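Local coordinates for protein farnesyltransferase, putative (Trypanosoma cruzi, PDB 3WCA) that probably condenses two molecules of farnesyl diphosphate, with magnesium and a nicotinamide reductant, into squalene, the first step from farnesyl diphosphate toward lanosterol, at residues G180-R185 with S270-S275; S275-S280 with T320-T325. The protein carries 1 engineered substitution. All coordinates share one frame; numbering follows the deposited sequence.

Contact 1: G180-R185 with S270-S275; sequences GLEDVR and SLRDPS
Glu-182 and Arg-272 reach across to each other's loop, so that two side chains running in reverse senses tie 180-185 to 270-275. Followed outward, Glu-182 starts with CB directed away from the other segment, but the chain bends at chi2 (-62°) and brings the carboxylate back against the 271-273 backbone. Its CD lies beside CD2 of Leu-271. OE1 takes the amide of Arg-272 on its syn lone pair, OE1 to N 2.8 Å and nearly straight at 166°. OE2 accepts from Asp-273 N at 2.9 Å, the amide meeting it on the syn side but 27° out of the carboxylate plane. One carboxylate thus grips two consecutive peptide N-H groups, which pins its rotation. A water donates to Glu-182 OE1 at 2.8 Å, accepts from Asp-183 N and gives a weak bond to Ser-270 O.

Arg-272 sends its straight chain the other way. NE donates to Leu-181 O at 3.1 Å, approaching from above the carbonyl plane although the oxygen lies at the guanidinium edge; NH2 makes a weak, bent bond to Gly-180 O. The peptide from Glu-182 C to Asp-183 N covers one guanidinium face. Beside the Glu-182 bonds, CD2 of Leu-181 rests 3.5 Å from OD2 of Asp-273, whose OD1 caps the coming helix by accepting from Val-276 N and, weakly, from Ser-275 N.

Here the turn that ends helix 154-179, with Gly-180 at positive phi, is fastened to the linker between helices 261-269 and 274-294. Leu-181, Glu-182 and Leu-271 all pack on Val-276 of helix 274-294, while Glu-182 also touches Tyr-176 of helix 154-179 at this surface of an all-helical synthase.

Contact 2: S275-S280 with T320-T325; sequences SVFAFS and TELQAT
With chi1 at 177° and chi2 at -83°, Phe-277 holds its ring out from helix 274-294 to meet the start of helix 322-338. Thr-325 faces it from the opposite direction: at chi1 -60° its OG1 stands anti to its own carbonyl carbon and turns back along the helix. There OG1 comes to the rim of the ring, 3.3 Å from Phe-277 CZ and near the ring plane, with Thr-325 CB also at that edge. The same hydroxyl donates to Glu-321 O at 2.9 Å, from above the carbonyl plane. Its proton is therefore committed to the backbone, and the oxygen lies against the ring's CH edge.

The same side of the ring, from CD1 to CZ, also lies along the incoming backbone. CD1 of Phe-277 is 3.4 Å from Thr-320 O, CE1 is next to the carbonyl carbon of Glu-321, and CZ lies 3.4 Å from Leu-322 N. These approaches are oblique. On the other side of CZ, CE2 meets Leu-322 CD1 at 4.1 Å, an apolar touch, while the methyl of Ala-278 sits near Thr-320 CA.

Glu-321 is the N-cap of the second helix. Its side chain folds over the first turn, with OE1 accepting from Ala-324 N and OE2 from Gln-323 N, each amide reaching the carboxylate from above its plane. Phe-277 thus fits against a capped helix start, joining helix 274-294 to helix 322-338; Thr-325 extends the join by touching Ala-281 and Val-285, further along helix 274-294. Val-276 and Phe-279, from the same turns, pack instead on helices 51-72 and 154-179.

Overall arrangement
Contacts 1 and 2 follow each other along the chain and their segments share Ser-275, their centres 11 Å apart on the same side of the chain's centre. Helix 274-294 is common to both: contact 1 ties its start to the loop after helix 154-179, and contact 2 joins its first turns to the beginning of helix 322-338. The two also touch directly, CD1 of Leu-271 lying 3.7 Å from CA of Phe-277. The bound farnesyl thiodiphosphate is about 7 Å from the Leu-271 side chain and about 10 Å from that of Phe-277. Neither contact is part of the metal site, and both join helices near one end of helix 274-294.

Contact 1: G180-R185 with S270-S275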
ATOM      1  N   GLY A 180       4.625 -18.606  13.471  1.00 40.54           N
ATOM      2  CA  GLY A 180       5.620 -19.658  13.448  1.00 41.85           C
ATOM      3  C   GLY A 180       6.095 -19.949  12.031  1.00 43.92           C
ATOM      4  O   GLY A 180       7.181 -20.512  11.837  1.00 42.62           O
ATOM      5  N   LEU A 181       5.290 -19.554  11.039  1.00 44.23           N
ATOM      6  CA  LEU A 181       5.616 -19.778   9.629  1.00 42.92           C
ATOM      7  C   LEU A 181       6.964 -19.194   9.221  1.00 41.61           C
ATOM      8  O   LEU A 181       7.655 -19.769   8.385  1.00 42.98           O
ATOM      9  CB  LEU A 181       4.511 -19.216   8.722  1.00 43.40           C
ATOM     10  CG  LEU A 181       3.164 -19.949   8.743  1.00 46.18           C
ATOM     11  CD1 LEU A 181       2.197 -19.298   7.764  1.00 42.28           C
ATOM     12  CD2 LEU A 181       3.376 -21.417   8.380  1.00 44.66           C
ATOM     13  N   GLU A 182       7.336 -18.050   9.788  1.00 40.95           N
ATOM     14  CA  GLU A 182       8.631 -17.446   9.467  1.00 42.48           C
ATOM     15  C   GLU A 182       9.464 -17.400  10.747  1.00 44.85           C
ATOM     16  O   GLU A 182       8.927 -17.485  11.850  1.00 44.88           O
ATOM     17  CB  GLU A 182       8.472 -16.020   8.918  1.00 41.64           C
ATOM     18  CG  GLU A 182       7.763 -15.891   7.566  1.00 38.29           C
ATOM     19  CD  GLU A 182       8.476 -16.583   6.424  1.00 35.16           C
ATOM     20  OE1 GLU A 182       9.720 -16.621   6.413  1.00 38.33           O
ATOM     21  OE2 GLU A 182       7.787 -17.080   5.512  1.00 38.03           O
ATOM     22  N   ASP A 183      10.776 -17.253  10.600  1.00 47.06           N
ATOM     23  CA  ASP A 183      11.667 -17.215  11.753  1.00 49.59           C
ATOM     24  C   ASP A 183      11.578 -15.909  12.550  1.00 50.26           C
ATOM     25  O   ASP A 183      11.425 -14.830  11.979  1.00 49.29           O
ATOM     26  CB  ASP A 183      13.104 -17.449  11.291  1.00 52.17           C
ATOM     27  CG  ASP A 183      14.087 -17.439  12.434  1.00 55.40           C
ATOM     28  OD1 ASP A 183      13.904 -18.232  13.387  1.00 57.91           O
ATOM     29  OD2 ASP A 183      15.040 -16.636  12.375  1.00 56.03           O
ATOM     30  N   VAL A 184      11.691 -16.020  13.873  1.00 50.15           N
ATOM     31  CA  VAL A 184      11.616 -14.865  14.770  1.00 49.57           C
ATOM     32  C   VAL A 184      12.588 -13.750  14.394  1.00 48.13           C
ATOM     33  O   VAL A 184      12.403 -12.593  14.770  1.00 48.66           O
ATOM     34  CB  VAL A 184      11.910 -15.271  16.237  1.00 51.36           C
ATOM     35  CG1 VAL A 184      11.606 -14.100  17.174  1.00 52.96           C
ATOM     36  CG2 VAL A 184      11.095 -16.498  16.621  1.00 51.71           C
ATOM     37  N   ARG A 185      13.629 -14.095  13.654  1.00 48.09           N
ATOM     38  CA  ARG A 185      14.620 -13.104  13.251  1.00 48.66           C
ATOM     39  C   ARG A 185      14.010 -12.049  12.315  1.00 46.80           C
ATOM     40  O   ARG A 185      14.497 -10.923  12.227  1.00 45.26           O
ATOM     41  CB  ARG A 185      15.780 -13.803  12.545  1.00 51.85           C
ATOM     42  CG  ARG A 185      17.128 -13.100  12.665  1.00 59.18           C
ATOM     43  CD  ARG A 185      18.029 -13.748  13.732  1.00 63.52           C
ATOM     44  NE  ARG A 185      18.050 -13.029  15.009  1.00 67.14           N
ATOM     45  CZ  ARG A 185      17.120 -13.135  15.956  1.00 69.62           C
ATOM     46  NH1 ARG A 185      16.079 -13.936  15.787  1.00 70.41           N
ATOM     47  NH2 ARG A 185      17.231 -12.435  17.079  1.00 71.03           N
ATOM     48  N   SER A 270      14.157 -12.994   2.282  1.00 36.13           N
ATOM     49  CA  SER A 270      14.344 -13.482   3.644  1.00 36.48           C
ATOM     50  C   SER A 270      13.204 -14.392   4.066  1.00 36.70           C
ATOM     51  O   SER A 270      13.257 -14.992   5.137  1.00 37.88           O
ATOM     52  CB  SER A 270      14.449 -12.317   4.637  1.00 36.46           C
ATOM     53  OG  SER A 270      13.185 -11.710   4.869  1.00 36.73           O
ATOM     54  N   LEU A 271      12.171 -14.489   3.228  1.00 36.93           N
ATOM     55  CA  LEU A 271      11.007 -15.330   3.520  1.00 34.91           C
ATOM     56  C   LEU A 271      11.280 -16.806   3.198  1.00 35.93           C
ATOM     57  O   LEU A 271      11.887 -17.118   2.175  1.00 36.00           O
ATOM     58  CB  LEU A 271       9.796 -14.842   2.724  1.00 32.17           C
ATOM     59  CG  LEU A 271       9.290 -13.416   2.979  1.00 35.72           C
ATOM     60  CD1 LEU A 271       8.049 -13.196   2.129  1.00 33.32           C
ATOM     61  CD2 LEU A 271       8.961 -13.196   4.476  1.00 33.37           C
ATOM     62  N   ARG A 272      10.816 -17.712   4.061  1.00 37.31           N
ATOM     63  CA  ARG A 272      11.053 -19.141   3.845  1.00 39.03           C
ATOM     64  C   ARG A 272       9.784 -19.929   3.543  1.00 37.40           C
ATOM     65  O   ARG A 272       9.836 -20.960   2.883  1.00 41.43           O
ATOM     66  CB  ARG A 272      11.740 -19.758   5.069  1.00 39.78           C
ATOM     67  CG  ARG A 272      10.803 -19.960   6.251  1.00 45.06           C
ATOM     68  CD  ARG A 272      11.529 -20.488   7.492  1.00 50.22           C
ATOM     69  NE  ARG A 272      10.608 -20.615   8.619  1.00 52.99           N
ATOM     70  CZ  ARG A 272      10.973 -20.848   9.875  1.00 54.99           C
ATOM     71  NH1 ARG A 272      12.256 -20.987  10.185  1.00 55.66           N
ATOM     72  NH2 ARG A 272      10.049 -20.937  10.827  1.00 57.00           N
ATOM     73  N   ASP A 273       8.647 -19.444   4.028  1.00 35.02           N
ATOM     74  CA  ASP A 273       7.387 -20.137   3.810  1.00 32.77           C
ATOM     75  C   ASP A 273       6.758 -19.754   2.475  1.00 31.96           C
ATOM     76  O   ASP A 273       6.614 -18.573   2.165  1.00 33.59           O
ATOM     77  CB  ASP A 273       6.418 -19.840   4.951  1.00 29.63           C
ATOM     78  CG  ASP A 273       5.129 -20.627   4.825  1.00 34.30           C
ATOM     79  OD1 ASP A 273       4.180 -20.144   4.161  1.00 34.75           O
ATOM     80  OD2 ASP A 273       5.071 -21.747   5.379  1.00 35.14           O
ATOM     81  N   PRO A 274       6.380 -20.754   1.665  1.00 30.58           N
ATOM     82  CA  PRO A 274       5.769 -20.522   0.350  1.00 29.62           C
ATOM     83  C   PRO A 274       4.452 -19.759   0.321  1.00 28.82           C
ATOM     84  O   PRO A 274       4.211 -19.005  -0.610  1.00 28.11           O
ATOM     85  CB  PRO A 274       5.663 -21.933  -0.247  1.00 30.52           C
ATOM     86  CG  PRO A 274       5.685 -22.852   0.959  1.00 31.55           C
ATOM     87  CD  PRO A 274       6.688 -22.184   1.864  1.00 31.38           C
ATOM     88  N   SER A 275       3.592 -19.955   1.315  1.00 29.40           N
ATOM     89  CA  SER A 275       2.330 -19.219   1.349  1.00 29.97           C
ATOM     90  C   SER A 275       2.618 -17.754   1.654  1.00 27.95           C
ATOM     91  O   SER A 275       2.106 -16.862   0.982  1.00 27.01           O
ATOM     92  CB  SER A 275       1.387 -19.772   2.426  1.00 31.06           C
ATOM     93  OG  SER A 275       0.886 -21.046   2.065  1.00 35.88           O
TER
HETATM   94  O   HOH W   1      12.136 -16.596   7.795  1.00 54.46           O

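Contact 2: S275-S280 with T320-T325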
ATOM      1  N   SER A 275       3.592 -19.955   1.315  1.00 29.40           N
ATOM      2  CA  SER A 275       2.330 -19.219   1.349  1.00 29.97           C
ATOM      3  C   SER A 275       2.618 -17.754   1.654  1.00 27.95           C
ATOM      4  O   SER A 275       2.106 -16.862   0.982  1.00 27.01           O
ATOM      5  CB  SER A 275       1.387 -19.772   2.426  1.00 31.06           C
ATOM      6  OG  SER A 275       0.886 -21.046   2.065  1.00 35.88           O
ATOM      7  N   VAL A 276       3.436 -17.527   2.681  1.00 27.40           N
ATOM      8  CA  VAL A 276       3.802 -16.184   3.098  1.00 27.25           C
ATOM      9  C   VAL A 276       4.521 -15.507   1.944  1.00 28.71           C
ATOM     10  O   VAL A 276       4.267 -14.346   1.642  1.00 28.29           O
ATOM     11  CB  VAL A 276       4.733 -16.202   4.347  1.00 29.18           C
ATOM     12  CG1 VAL A 276       5.311 -14.796   4.597  1.00 28.34           C
ATOM     13  CG2 VAL A 276       3.950 -16.680   5.588  1.00 21.60           C
ATOM     14  N   PHE A 277       5.407 -16.238   1.285  1.00 28.82           N
ATOM     15  CA  PHE A 277       6.128 -15.660   0.171  1.00 29.49           C
ATOM     16  C   PHE A 277       5.221 -15.209  -0.981  1.00 31.39           C
ATOM     17  O   PHE A 277       5.336 -14.074  -1.448  1.00 30.25           O
ATOM     18  CB  PHE A 277       7.174 -16.628  -0.365  1.00 30.30           C
ATOM     19  CG  PHE A 277       7.906 -16.099  -1.564  1.00 29.75           C
ATOM     20  CD1 PHE A 277       7.356 -16.222  -2.841  1.00 26.21           C
ATOM     21  CD2 PHE A 277       9.104 -15.407  -1.406  1.00 27.03           C
ATOM     22  CE1 PHE A 277       7.986 -15.656  -3.951  1.00 27.10           C
ATOM     23  CE2 PHE A 277       9.746 -14.835  -2.503  1.00 25.79           C
ATOM     24  CZ  PHE A 277       9.183 -14.959  -3.783  1.00 26.52           C
ATOM     25  N   ALA A 278       4.325 -16.076  -1.442  1.00 29.82           N
ATOM     26  CA  ALA A 278       3.455 -15.689  -2.555  1.00 29.71           C
ATOM     27  C   ALA A 278       2.557 -14.505  -2.186  1.00 27.63           C
ATOM     28  O   ALA A 278       2.375 -13.584  -2.985  1.00 28.41           O
ATOM     29  CB  ALA A 278       2.609 -16.885  -3.018  1.00 25.67           C
ATOM     30  N   PHE A 279       1.998 -14.531  -0.977  1.00 25.95           N
ATOM     31  CA  PHE A 279       1.130 -13.456  -0.501  1.00 23.26           C
ATOM     32  C   PHE A 279       1.887 -12.121  -0.456  1.00 25.55           C
ATOM     33  O   PHE A 279       1.321 -11.072  -0.767  1.00 23.71           O
ATOM     34  CB  PHE A 279       0.599 -13.783   0.904  1.00 20.30           C
ATOM     35  CG  PHE A 279      -0.029 -12.611   1.597  1.00 20.61           C
ATOM     36  CD1 PHE A 279      -1.331 -12.211   1.296  1.00 21.61           C
ATOM     37  CD2 PHE A 279       0.705 -11.865   2.520  1.00 20.65           C
ATOM     38  CE1 PHE A 279      -1.895 -11.079   1.905  1.00 19.88           C
ATOM     39  CE2 PHE A 279       0.157 -10.737   3.131  1.00 18.62           C
ATOM     40  CZ  PHE A 279      -1.143 -10.341   2.825  1.00 18.28           C
ATOM     41  N   SER A 280       3.162 -12.178  -0.073  1.00 24.88           N
ATOM     42  CA  SER A 280       4.022 -10.994   0.037  1.00 25.80           C
ATOM     43  C   SER A 280       4.612 -10.489  -1.284  1.00 26.02           C
ATOM     44  O   SER A 280       4.751  -9.281  -1.500  1.00 25.81           O
ATOM     45  CB  SER A 280       5.176 -11.283   1.008  1.00 22.47           C
ATOM     46  OG  SER A 280       4.695 -11.549   2.325  1.00 24.61           O
ATOM     47  N   THR A 320       5.582 -17.613  -6.952  1.00 37.35           N
ATOM     48  CA  THR A 320       5.435 -18.595  -5.880  1.00 37.86           C
ATOM     49  C   THR A 320       6.761 -18.876  -5.200  1.00 37.53           C
ATOM     50  O   THR A 320       6.795 -19.384  -4.082  1.00 38.32           O
ATOM     51  CB  THR A 320       4.881 -19.936  -6.396  1.00 36.72           C
ATOM     52  OG1 THR A 320       5.629 -20.356  -7.543  1.00 38.13           O
ATOM     53  CG2 THR A 320       3.428 -19.808  -6.754  1.00 36.87           C
ATOM     54  N   GLU A 321       7.852 -18.560  -5.886  1.00 38.34           N
ATOM     55  CA  GLU A 321       9.184 -18.769  -5.337  1.00 39.99           C
ATOM     56  C   GLU A 321      10.097 -17.623  -5.777  1.00 39.06           C
ATOM     57  O   GLU A 321       9.847 -16.976  -6.787  1.00 36.72           O
ATOM     58  CB  GLU A 321       9.744 -20.127  -5.794  1.00 42.04           C
ATOM     59  CG  GLU A 321      10.023 -20.223  -7.280  1.00 47.14           C
ATOM     60  CD  GLU A 321      11.454 -19.857  -7.634  1.00 50.80           C
ATOM     61  OE1 GLU A 321      11.733 -19.695  -8.840  1.00 55.20           O
ATOM     62  OE2 GLU A 321      12.303 -19.748  -6.716  1.00 50.71           O
ATOM     63  N   LEU A 322      11.154 -17.396  -5.002  1.00 38.26           N
ATOM     64  CA  LEU A 322      12.114 -16.331  -5.221  1.00 39.56           C
ATOM     65  C   LEU A 322      12.669 -16.119  -6.625  1.00 40.39           C
ATOM     66  O   LEU A 322      12.529 -15.032  -7.191  1.00 40.67           O
ATOM     67  CB  LEU A 322      13.283 -16.497  -4.245  1.00 40.85           C
ATOM     68  CG  LEU A 322      14.295 -15.351  -4.228  1.00 40.84           C
ATOM     69  CD1 LEU A 322      13.582 -14.068  -3.860  1.00 38.00           C
ATOM     70  CD2 LEU A 322      15.412 -15.652  -3.233  1.00 40.54           C
ATOM     71  N   GLN A 323      13.314 -17.139  -7.178  1.00 40.37           N
ATOM     72  CA  GLN A 323      13.920 -17.018  -8.499  1.00 40.69           C
ATOM     73  C   GLN A 323      13.017 -16.446  -9.577  1.00 38.91           C
ATOM     74  O   GLN A 323      13.388 -15.484 -10.244  1.00 40.54           O
ATOM     75  CB  GLN A 323      14.484 -18.368  -8.955  1.00 42.99           C
ATOM     76  CG  GLN A 323      15.662 -18.835  -8.111  1.00 43.96           C
ATOM     77  CD  GLN A 323      16.611 -17.698  -7.779  1.00 46.95           C
ATOM     78  OE1 GLN A 323      17.040 -16.951  -8.663  1.00 44.59           O
ATOM     79  NE2 GLN A 323      16.944 -17.559  -6.497  1.00 46.77           N
ATOM     80  N   ALA A 324      11.838 -17.024  -9.754  1.00 36.39           N
ATOM     81  CA  ALA A 324      10.913 -16.536 -10.768  1.00 35.88           C
ATOM     82  C   ALA A 324      10.481 -15.088 -10.475  1.00 35.25           C
ATOM     83  O   ALA A 324      10.331 -14.270 -11.384  1.00 36.07           O
ATOM     84  CB  ALA A 324       9.693 -17.448 -10.839  1.00 32.57           C
ATOM     85  N   THR A 325      10.292 -14.784  -9.200  1.00 34.35           N
ATOM     86  CA  THR A 325       9.883 -13.458  -8.775  1.00 33.61           C
ATOM     87  C   THR A 325      10.959 -12.441  -9.086  1.00 34.52           C
ATOM     88  O   THR A 325      10.666 -11.339  -9.538  1.00 35.95           O
ATOM     89  CB  THR A 325       9.593 -13.453  -7.277  1.00 32.79           C
ATOM     90  OG1 THR A 325       8.544 -14.388  -7.016  1.00 30.92           O
ATOM     91  CG2 THR A 325       9.173 -12.065  -6.807  1.00 31.06           C
TER